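Local coordinates for protein ferritin (Pseudo-nitzschia multiseries, PDB 4IWK) that oxidises ferrous iron with oxygen at a ferroxidase centre within each four-helix bundle and probably stores the ferric product inside a 24-subunit shell, at residues V57-K62 and F115-F120; E4-F9 and R63-E68; V13-T18 and E95-R100. All blocks are in the same frame, centred on the assembly; numbering follows the deposited sequence. Where two conformers were deposited one is given.

Contact 1: residues V57-K62 and F115-F120; sequences VDFANK and FAVMAF
Ala116 meets the helix of residues 57-62 mainly through its backbone: its carbonyl O lies 4.1 Å from CZ of Phe59, approaching that ring obliquely. The oxygen is already taken up in the helical bond from Phe120 N, so it asks nothing polar of the phenyl group. The small methyl of Ala116 leaves room for the Phe59 ring to reach the helix backbone; the axes of the two short segments stay 12.1 Å apart, a gap that the long phenylalanines span. The next residue, Val117, contributes a single branch. Its CG2 sits 3.9 Å from CE2 of Phe59, close to the ring plane, and touches the phenyl group at its edge, while Arg63 and Ala109 also pack on this valine. The main partner is Phe120. Its ring and that of Phe59 form an offset stack, with centroids 4.2 Å apart and planes inclined by 18°, and the tightest approach is 3.5 Å between the CD1 atoms of Phe59 and Phe120. Phe59 carries CG opposite its backbone N (chi1 180°), and Phe120 does much the same. Each side chain reaches across the gap from its own helix, so the two lie alongside one another pointing opposite ways; the short segments are nearly antiparallel (164°). Each ring is therefore met by the root of the other side chain: Phe59 CB lies over the Phe120 face, 3.8 Å from its centroid, and Phe120 CB lies in the same manner over the Phe59 face. Phe56 meets Phe120 edge-to-face, Phe124 adds another ring, and Leu126 of a neighbouring subunit packs on Phe59. No hydrogen bond crosses this contact, so the end of the four-helix bundle is joined here by dispersion and the hydrophobic effect.

Contact 2: residues E4-F9 and R63-E68; sequences ELLDLF and RNIPIE
Leu6 opens the contact with one methyl, CD2, which comes obliquely to the branch of Ile65 and lies 4.0 Å from its CG2. The same methyl also touches Ile65 CG1, so the leucine rests in the fork of the isoleucine. Further along the helix, Phe9 has CG on the far side from its backbone N (chi1 -154°), which sends the ring toward the chain of residues 63-68. Ile65 crosses it at about a right angle. Its CD1 stands over one face in a CH-pi contact, 4.2 Å from the Phe9 centroid and 17° off the ring normal. At the rim of the same ring, near its plane, Ile67 CD1 lies 4.4 Å from Phe9 CD2. Two isoleucines thus hold one phenyl group from face and edge; their beta-branched shape suits the extended backbone here and presents apolar methyls to the helix. The direction of this chain follows from how helix 36-62 ends: Asn64, a residue that tolerates positive phi (58°), is the C-prime residue of a Schellman motif that pairs Ile65 N with Ala60 O and turns Ile65 inward. On the outer side of helix 3-32, Glu4 and Asp7 are known iron(III) ligands of this protein, although no iron is bound to them here. The contact sits where the loop leaving helix 36-62 passes over the start of helix 3-32. Ala60 of helix 36-62 packs against Phe9, Ile65 and Ile67, Leu5 turns to helix 84-111, and Arg63 leans on helix 115-145 while pairing with Asp114.

Contact 3: residues V13-T18 and E95-R100; sequences VTQEFT and EQANTR. With FE (Fe (III) ion), chain G; FE (Fe (III) ion), chain I.
The amides of Gln15 and Asn98 are steeply turned against each other, planes 72° apart, and a single hydrogen bond joins them. Gln15 NE2 donates to Asn98 OD1 over 2.8 Å, nearly straight at 167°; the acceptor lies in the Gln15 amide plane, whereas the donor is slightly tilted from that of Asn98. The Gln15 chain is bent by its CB-CG torsion (chi2 60°), which turns its amide to this partner and leaves NE2 3.9 Å from Ala97 CB, a methyl small enough to fit beside it. The other end of the Asn98 amide serves the metal site: ND2 gives a 3.2 Å hydrogen bond to Glu95 OE1, reaching it from above the carboxylate plane. A leucine in place of Asn98 has neither amide end, and would probably leave Gln15 NE2 without its acceptor and Glu95 OE1 without one of its donors. Glu95 OE2 binds the iron of chain I at 2.1 Å, and Glu16 OE1 the iron of chain G at 2.0 Å. A solvent oxygen, water 2, bridges the two ions. Glu16 OE2 receives a hydrogen bond from metal-bound water 1 and another from Gln12 NE2, while Gln128 NE2 gives a further bond to Glu95 OE1. This is the ferroxidase centre of the ferritin four-helix bundle. Helices 3-32 and 84-111 run nearly antiparallel along one side of it; helix 36-62 completes the metal coordination with Glu49, shared by both irons, and His52, and helix 115-145 supplies Glu131.

The three contacts sample one four-helix bundle from its end to its iron site. Contacts 1 and 2 are neighbours, with centres 10 Å apart, and form a continuous apolar cluster: Phe59 CD2 lies 3.6 Å from Phe9 CZ, and Ala60 CB lies 3.6 Å from Ile67 CD1. Contact 3 lies nearer the middle of the bundle, its centre about 17 Å from that of contact 1 and 16 Å from that of contact 2. Val13, at the start of segment 13-18, makes the connection, touching both Val57 and Ile67. The aromatic end stays clear of the metal shell: the side chain of Phe120 is about 11 Å from a bound iron and about 8 Å from the side chain of His52.

Contact 1: residues V57-K62 and F115-F120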
loop_
_atom_site.group_PDB
_atom_site.type_symbol
_atom_site.label_atom_id
_atom_site.label_comp_id
_atom_site.label_asym_id
_atom_site.label_seq_id
_atom_site.Cartn_x
_atom_site.Cartn_y
_atom_site.Cartn_z
ATOM N N VAL A 57 -9.183 -46.900 7.101
ATOM C CA VAL A 57 -10.234 -47.323 6.141
ATOM C C VAL A 57 -9.826 -46.844 4.746
ATOM O O VAL A 57 -9.942 -47.663 3.782
ATOM C CB VAL A 57 -11.572 -46.629 6.493
ATOM C CG1 VAL A 57 -12.561 -46.819 5.313
ATOM C CG2 VAL A 57 -12.104 -47.266 7.778
ATOM N N ASP A 58 -9.311 -45.612 4.625
ATOM C CA ASP A 58 -8.941 -45.049 3.272
ATOM C C ASP A 58 -7.814 -45.927 2.679
ATOM O O ASP A 58 -7.918 -46.328 1.541
ATOM C CB ASP A 58 -8.445 -43.609 3.461
ATOM C CG ASP A 58 -8.139 -42.950 2.132
ATOM O OD1 ASP A 58 -8.843 -43.185 1.140
ATOM O OD2 ASP A 58 -7.131 -42.287 2.081
ATOM N N PHE A 59 -6.787 -46.257 3.505
ATOM C CA PHE A 59 -5.688 -47.077 2.910
ATOM C C PHE A 59 -6.208 -48.458 2.577
ATOM O O PHE A 59 -5.897 -49.006 1.480
ATOM C CB PHE A 59 -4.530 -47.219 3.931
ATOM C CG PHE A 59 -3.414 -48.028 3.412
ATOM C CD1 PHE A 59 -2.431 -47.424 2.630
ATOM C CD2 PHE A 59 -3.375 -49.374 3.698
ATOM C CE1 PHE A 59 -1.378 -48.196 2.141
ATOM C CE2 PHE A 59 -2.297 -50.179 3.223
ATOM C CZ PHE A 59 -1.300 -49.543 2.428
ATOM N N ALA A 60 -7.055 -49.041 3.410
ATOM C CA ALA A 60 -7.600 -50.403 3.114
ATOM C C ALA A 60 -8.369 -50.379 1.817
ATOM O O ALA A 60 -8.202 -51.282 0.958
ATOM C CB ALA A 60 -8.485 -50.948 4.243
ATOM N N ASN A 61 -9.193 -49.329 1.598
ATOM C CA ASN A 61 -9.955 -49.221 0.341
ATOM C C ASN A 61 -9.005 -49.217 -0.847
ATOM O O ASN A 61 -9.218 -49.932 -1.836
ATOM C CB ASN A 61 -10.830 -47.914 0.270
ATOM C CG ASN A 61 -12.047 -47.934 1.281
ATOM O OD1 ASN A 61 -12.422 -48.994 1.815
ATOM N ND2 ASN A 61 -12.536 -46.750 1.627
ATOM N N LYS A 62 -7.939 -48.419 -0.743
ATOM C CA LYS A 62 -6.984 -48.255 -1.877
ATOM C C LYS A 62 -6.254 -49.556 -2.075
ATOM O O LYS A 62 -5.965 -49.880 -3.275
ATOM C CB LYS A 62 -5.968 -47.126 -1.553
ATOM C CG LYS A 62 -6.641 -45.760 -1.654
ATOM C CD LYS A 62 -5.746 -44.564 -1.468
ATOM C CE LYS A 62 -5.000 -44.552 -0.181
ATOM N NZ LYS A 62 -4.236 -43.245 -0.261
ATOM N N PHE A 115 5.447 -54.873 2.375
ATOM C CA PHE A 115 6.255 -53.656 2.537
ATOM C C PHE A 115 5.379 -52.410 2.560
ATOM O O PHE A 115 5.685 -51.439 3.247
ATOM C CB PHE A 115 7.331 -53.579 1.436
ATOM C CG PHE A 115 8.342 -54.688 1.571
ATOM C CD1 PHE A 115 9.321 -54.681 2.551
ATOM C CD2 PHE A 115 8.311 -55.781 0.684
ATOM C CE1 PHE A 115 10.206 -55.780 2.685
ATOM C CE2 PHE A 115 9.214 -56.852 0.790
ATOM C CZ PHE A 115 10.155 -56.850 1.806
ATOM N N ALA A 116 4.310 -52.426 1.731
ATOM C CA ALA A 116 3.469 -51.218 1.717
ATOM C C ALA A 116 2.741 -51.043 3.038
ATOM O O ALA A 116 2.651 -49.903 3.487
ATOM C CB ALA A 116 2.421 -51.310 0.553
ATOM N N VAL A 117 2.151 -52.114 3.603
ATOM C CA VAL A 117 1.491 -51.982 4.885
ATOM C C VAL A 117 2.541 -51.547 5.941
ATOM O O VAL A 117 2.262 -50.607 6.703
ATOM C CB VAL A 117 0.734 -53.273 5.331
ATOM C CG1 VAL A 117 0.303 -53.113 6.780
ATOM C CG2 VAL A 117 -0.500 -53.406 4.399
ATOM N N MET A 118 3.745 -52.113 5.936
ATOM C CA MET A 118 4.680 -51.674 6.981
ATOM C C MET A 118 5.035 -50.223 6.832
ATOM O O MET A 118 5.224 -49.517 7.816
ATOM C CB MET A 118 6.002 -52.481 6.899
ATOM C CG MET A 118 5.693 -53.895 7.413
ATOM S SD MET A 118 7.220 -54.904 7.545
ATOM C CE MET A 118 7.393 -55.271 5.787
ATOM N N ALA A 119 5.204 -49.757 5.591
ATOM C CA ALA A 119 5.512 -48.330 5.379
ATOM C C ALA A 119 4.342 -47.391 5.808
ATOM O O ALA A 119 4.533 -46.348 6.443
ATOM C CB ALA A 119 5.804 -48.069 3.896
ATOM N N PHE A 120 3.095 -47.867 5.521
ATOM C CA PHE A 120 1.969 -47.073 5.991
ATOM C C PHE A 120 1.937 -46.914 7.516
ATOM O O PHE A 120 1.513 -45.905 8.002
ATOM C CB PHE A 120 0.678 -47.799 5.480
ATOM C CG PHE A 120 -0.616 -47.156 5.988
ATOM C CD1 PHE A 120 -1.032 -45.947 5.477
ATOM C CD2 PHE A 120 -1.340 -47.784 6.989
ATOM C CE1 PHE A 120 -2.236 -45.312 5.944
ATOM C CE2 PHE A 120 -2.528 -47.145 7.481
ATOM C CZ PHE A 120 -2.948 -45.926 6.957
#

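Contact 2: residues E4-F9 and R63-E68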
loop_
_atom_site.group_PDB
_atom_site.type_symbol
_atom_site.label_atom_id
_atom_site.label_comp_id
_atom_site.label_asym_id
_atom_site.label_seq_id
_atom_site.Cartn_x
_atom_site.Cartn_y
_atom_site.Cartn_z
ATOM N N GLU A 4 -4.848 -63.534 8.513
ATOM C CA GLU A 4 -4.432 -62.916 9.720
ATOM C C GLU A 4 -4.227 -61.388 9.488
ATOM O O GLU A 4 -4.715 -60.519 10.245
ATOM C CB GLU A 4 -3.116 -63.512 10.200
ATOM C CG GLU A 4 -2.923 -63.351 11.669
ATOM C CD GLU A 4 -1.449 -63.212 12.068
ATOM O OE1 GLU A 4 -0.523 -63.249 11.191
ATOM O OE2 GLU A 4 -1.199 -63.036 13.293
ATOM N N LEU A 5 -3.545 -61.057 8.403
ATOM C CA LEU A 5 -3.185 -59.658 8.189
ATOM C C LEU A 5 -4.490 -58.858 7.886
ATOM O O LEU A 5 -4.673 -57.782 8.507
ATOM C CB LEU A 5 -2.096 -59.513 7.091
ATOM C CG LEU A 5 -1.791 -58.100 6.577
ATOM C CD1 LEU A 5 -1.199 -57.303 7.693
ATOM C CD2 LEU A 5 -0.864 -58.105 5.351
ATOM N N LEU A 6 -5.386 -59.368 7.004
ATOM C CA LEU A 6 -6.648 -58.703 6.717
ATOM C C LEU A 6 -7.545 -58.567 7.993
ATOM O O LEU A 6 -8.167 -57.521 8.204
ATOM C CB LEU A 6 -7.414 -59.429 5.616
ATOM C CG LEU A 6 -6.647 -59.707 4.307
ATOM C CD1 LEU A 6 -7.449 -60.682 3.457
ATOM C CD2 LEU A 6 -6.234 -58.476 3.505
ATOM N N ASP A 7 -7.616 -59.599 8.827
ATOM C CA ASP A 7 -8.418 -59.475 10.061
ATOM C C ASP A 7 -7.839 -58.413 10.983
ATOM O O ASP A 7 -8.595 -57.610 11.582
ATOM C CB ASP A 7 -8.431 -60.843 10.791
ATOM C CG ASP A 7 -9.337 -61.871 10.048
ATOM O OD1 ASP A 7 -10.051 -61.425 9.109
ATOM O OD2 ASP A 7 -9.429 -63.131 10.329
ATOM N N LEU A 8 -6.478 -58.412 11.094
ATOM C CA LEU A 8 -5.819 -57.447 12.031
ATOM C C LEU A 8 -5.966 -56.030 11.503
ATOM O O LEU A 8 -6.086 -55.080 12.298
ATOM C CB LEU A 8 -4.346 -57.774 12.288
ATOM C CG LEU A 8 -4.123 -59.068 13.144
ATOM C CD1 LEU A 8 -2.624 -59.419 13.065
ATOM C CD2 LEU A 8 -4.537 -58.880 14.584
ATOM N N PHE A 9 -5.991 -55.874 10.198
ATOM C CA PHE A 9 -6.237 -54.530 9.647
ATOM C C PHE A 9 -7.634 -54.068 9.983
ATOM O O PHE A 9 -7.843 -52.967 10.513
ATOM C CB PHE A 9 -5.922 -54.517 8.136
ATOM C CG PHE A 9 -5.532 -53.154 7.628
ATOM C CD1 PHE A 9 -4.172 -52.868 7.338
ATOM C CD2 PHE A 9 -6.512 -52.176 7.483
ATOM C CE1 PHE A 9 -3.823 -51.578 6.882
ATOM C CE2 PHE A 9 -6.164 -50.903 7.016
ATOM C CZ PHE A 9 -4.813 -50.642 6.747
ATOM N N ARG A 63 -5.960 -50.325 -1.004
ATOM C CA ARG A 63 -5.147 -51.540 -1.136
ATOM C C ARG A 63 -6.010 -52.782 -1.345
ATOM O O ARG A 63 -5.537 -53.887 -1.192
ATOM C CB ARG A 63 -4.192 -51.643 0.082
ATOM C CG ARG A 63 -2.682 -51.762 -0.398
ATOM C CD ARG A 63 -2.420 -53.021 -1.208
ATOM N NE ARG A 63 -2.571 -54.097 -0.274
ATOM C CZ ARG A 63 -1.620 -54.492 0.562
ATOM N NH1 ARG A 63 -0.429 -53.963 0.350
ATOM N NH2 ARG A 63 -1.879 -55.487 1.496
ATOM N N ASN A 64 -7.323 -52.582 -1.556
ATOM C CA ASN A 64 -8.233 -53.732 -1.678
ATOM C C ASN A 64 -8.240 -54.634 -0.496
ATOM O O ASN A 64 -8.413 -55.858 -0.602
ATOM C CB ASN A 64 -8.064 -54.468 -3.066
ATOM C CG ASN A 64 -8.045 -53.498 -4.200
ATOM O OD1 ASN A 64 -6.966 -53.340 -4.849
ATOM N ND2 ASN A 64 -9.088 -52.708 -4.371
ATOM N N ILE A 65 -8.186 -54.053 0.703
ATOM C CA ILE A 65 -8.326 -54.794 1.936
ATOM C C ILE A 65 -9.825 -54.588 2.318
ATOM O O ILE A 65 -10.213 -53.491 2.642
ATOM C CB ILE A 65 -7.369 -54.260 3.021
ATOM C CG1 ILE A 65 -5.889 -54.555 2.607
ATOM C CG2 ILE A 65 -7.684 -54.901 4.392
ATOM C CD1 ILE A 65 -4.840 -53.873 3.515
ATOM N N PRO A 66 -10.616 -55.627 2.367
ATOM C CA PRO A 66 -12.053 -55.329 2.529
ATOM C C PRO A 66 -12.313 -54.947 4.001
ATOM O O PRO A 66 -11.780 -55.558 4.920
ATOM C CB PRO A 66 -12.717 -56.679 2.168
ATOM C CG PRO A 66 -11.699 -57.439 1.380
ATOM C CD PRO A 66 -10.352 -57.036 1.947
ATOM N N ILE A 67 -13.097 -53.919 4.235
ATOM C CA ILE A 67 -13.377 -53.469 5.572
ATOM C C ILE A 67 -14.823 -53.886 5.880
ATOM O O ILE A 67 -15.662 -53.565 5.063
ATOM C CB ILE A 67 -13.271 -51.906 5.674
ATOM C CG1 ILE A 67 -11.795 -51.459 5.550
ATOM C CG2 ILE A 67 -13.799 -51.401 7.009
ATOM C CD1 ILE A 67 -10.869 -51.981 6.684
ATOM N N GLU A 68 -15.027 -54.577 6.979
ATOM C CA GLU A 68 -16.364 -54.809 7.553
ATOM C C GLU A 68 -16.333 -54.098 8.912
ATOM O O GLU A 68 -15.608 -54.508 9.818
ATOM C CB GLU A 68 -16.560 -56.308 7.738
ATOM C CG GLU A 68 -17.862 -56.748 7.130
ATOM C CD GLU A 68 -17.712 -57.046 5.637
ATOM O OE1 GLU A 68 -16.990 -58.006 5.266
ATOM O OE2 GLU A 68 -18.324 -56.329 4.837
#

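Contact 3: residues V13-T18 and E95-R100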
loop_
_atom_site.group_PDB
_atom_site.type_symbol
_atom_site.label_atom_id
_atom_site.label_comp_id
_atom_site.label_asym_id
_atom_site.label_seq_id
_atom_site.Cartn_x
_atom_site.Cartn_y
_atom_site.Cartn_z
ATOM N N VAL A 13 -9.089 -50.753 12.733
ATOM C CA VAL A 13 -10.128 -49.729 12.586
ATOM C C VAL A 13 -11.026 -49.788 13.797
ATOM O O VAL A 13 -11.350 -48.748 14.396
ATOM C CB VAL A 13 -11.004 -49.955 11.327
ATOM C CG1 VAL A 13 -12.183 -48.981 11.297
ATOM C CG2 VAL A 13 -10.153 -49.810 10.045
ATOM N N THR A 14 -11.448 -51.003 14.163
ATOM C CA THR A 14 -12.258 -51.117 15.383
ATOM C C THR A 14 -11.579 -50.548 16.638
ATOM O O THR A 14 -12.228 -49.845 17.433
ATOM C CB THR A 14 -12.603 -52.588 15.662
ATOM O OG1 THR A 14 -13.199 -53.087 14.489
ATOM C CG2 THR A 14 -13.643 -52.691 16.859
ATOM N N GLN A 15 -10.253 -50.780 16.788
ATOM C CA GLN A 15 -9.572 -50.335 17.992
ATOM C C GLN A 15 -9.515 -48.769 17.994
ATOM O O GLN A 15 -9.659 -48.149 19.083
ATOM C CB GLN A 15 -8.166 -50.944 17.966
ATOM C CG GLN A 15 -7.285 -50.452 19.163
ATOM C CD GLN A 15 -7.891 -50.819 20.531
ATOM O OE1 GLN A 15 -8.594 -51.840 20.653
ATOM N NE2 GLN A 15 -7.700 -49.963 21.540
ATOM N N GLU A 16 -9.311 -48.157 16.799
ATOM C CA GLU A 16 -9.198 -46.660 16.790
ATOM C C GLU A 16 -10.586 -46.107 17.130
ATOM O O GLU A 16 -10.660 -45.138 17.940
ATOM C CB GLU A 16 -8.827 -46.136 15.392
ATOM C CG GLU A 16 -7.376 -46.601 14.989
ATOM C CD GLU A 16 -6.232 -46.178 15.855
ATOM O OE1 GLU A 16 -6.412 -45.203 16.585
ATOM O OE2 GLU A 16 -5.146 -46.801 15.737
ATOM N N PHE A 17 -11.640 -46.718 16.609
ATOM C CA PHE A 17 -12.975 -46.185 16.930
ATOM C C PHE A 17 -13.407 -46.488 18.369
ATOM O O PHE A 17 -14.102 -45.632 18.986
ATOM C CB PHE A 17 -14.044 -46.714 15.950
ATOM C CG PHE A 17 -13.883 -46.237 14.540
ATOM C CD1 PHE A 17 -13.159 -45.068 14.209
ATOM C CD2 PHE A 17 -14.511 -46.958 13.523
ATOM C CE1 PHE A 17 -13.061 -44.631 12.883
ATOM C CE2 PHE A 17 -14.419 -46.514 12.195
ATOM C CZ PHE A 17 -13.728 -45.311 11.887
ATOM N N THR A 18 -12.926 -47.606 18.934
ATOM C CA THR A 18 -13.146 -47.936 20.353
ATOM C C THR A 18 -12.476 -46.871 21.196
ATOM O O THR A 18 -13.083 -46.315 22.135
ATOM C CB THR A 18 -12.564 -49.328 20.657
ATOM O OG1 THR A 18 -13.301 -50.286 19.880
ATOM C CG2 THR A 18 -12.662 -49.684 22.121
ATOM N N GLU A 95 -4.126 -46.111 25.311
ATOM C CA GLU A 95 -3.023 -45.808 24.352
ATOM C C GLU A 95 -2.045 -46.997 24.245
ATOM O O GLU A 95 -1.603 -47.300 23.091
ATOM C CB GLU A 95 -2.328 -44.509 24.635
ATOM C CG GLU A 95 -3.224 -43.273 24.265
ATOM C CD GLU A 95 -3.583 -43.110 22.827
ATOM O OE1 GLU A 95 -3.085 -43.871 21.985
ATOM O OE2 GLU A 95 -4.300 -42.117 22.601
ATOM N N GLN A 96 -1.783 -47.652 25.363
ATOM C CA GLN A 96 -0.907 -48.828 25.337
ATOM C C GLN A 96 -1.531 -49.928 24.516
ATOM O O GLN A 96 -0.840 -50.615 23.715
ATOM C CB GLN A 96 -0.587 -49.313 26.711
ATOM C CG GLN A 96 0.318 -48.306 27.421
ATOM C CD GLN A 96 0.417 -48.556 28.920
ATOM O OE1 GLN A 96 -0.387 -49.292 29.472
ATOM N NE2 GLN A 96 1.419 -47.936 29.581
ATOM N N ALA A 97 -2.867 -50.090 24.638
ATOM C CA ALA A 97 -3.598 -50.975 23.753
ATOM C C ALA A 97 -3.565 -50.649 22.287
ATOM O O ALA A 97 -3.536 -51.571 21.432
ATOM C CB ALA A 97 -5.071 -51.145 24.213
ATOM N N ASN A 98 -3.716 -49.376 21.978
ATOM C CA ASN A 98 -3.660 -48.934 20.612
ATOM C C ASN A 98 -2.258 -49.320 20.048
ATOM O O ASN A 98 -2.165 -49.734 18.894
ATOM C CB ASN A 98 -3.804 -47.427 20.557
ATOM C CG ASN A 98 -5.234 -46.942 20.730
ATOM O OD1 ASN A 98 -6.189 -47.741 20.759
ATOM N ND2 ASN A 98 -5.400 -45.597 20.687
ATOM N N THR A 99 -1.220 -49.118 20.824
ATOM C CA THR A 99 0.182 -49.388 20.358
ATOM C C THR A 99 0.287 -50.875 20.181
ATOM O O THR A 99 0.868 -51.272 19.169
ATOM C CB THR A 99 1.177 -48.920 21.394
ATOM O OG1 THR A 99 1.068 -47.506 21.528
ATOM C CG2 THR A 99 2.663 -49.276 20.984
ATOM N N ARG A 100 -0.213 -51.701 21.117
ATOM C CA ARG A 100 -0.110 -53.160 20.932
ATOM C C ARG A 100 -0.819 -53.637 19.692
ATOM O O ARG A 100 -0.302 -54.476 18.985
ATOM C CB ARG A 100 -0.621 -53.945 22.138
ATOM C CG ARG A 100 0.369 -53.980 23.303
ATOM C CD ARG A 100 -0.128 -54.907 24.475
ATOM N NE ARG A 100 -1.606 -55.000 24.481
ATOM C CZ ARG A 100 -2.468 -54.272 25.220
ATOM N NH1 ARG A 100 -2.057 -53.390 26.130
ATOM N NH2 ARG A 100 -3.785 -54.437 25.012
HETATM FE FE FE G . -5.090 -44.071 17.585
HETATM FE FE FE I . -4.269 -42.078 20.496
HETATM O O HOH W 1 -3.550 -45.338 17.047
HETATM O O HOH W 2 -3.805 -43.260 19.059
HETATM O O HOH W 3 -4.684 -40.383 19.960
#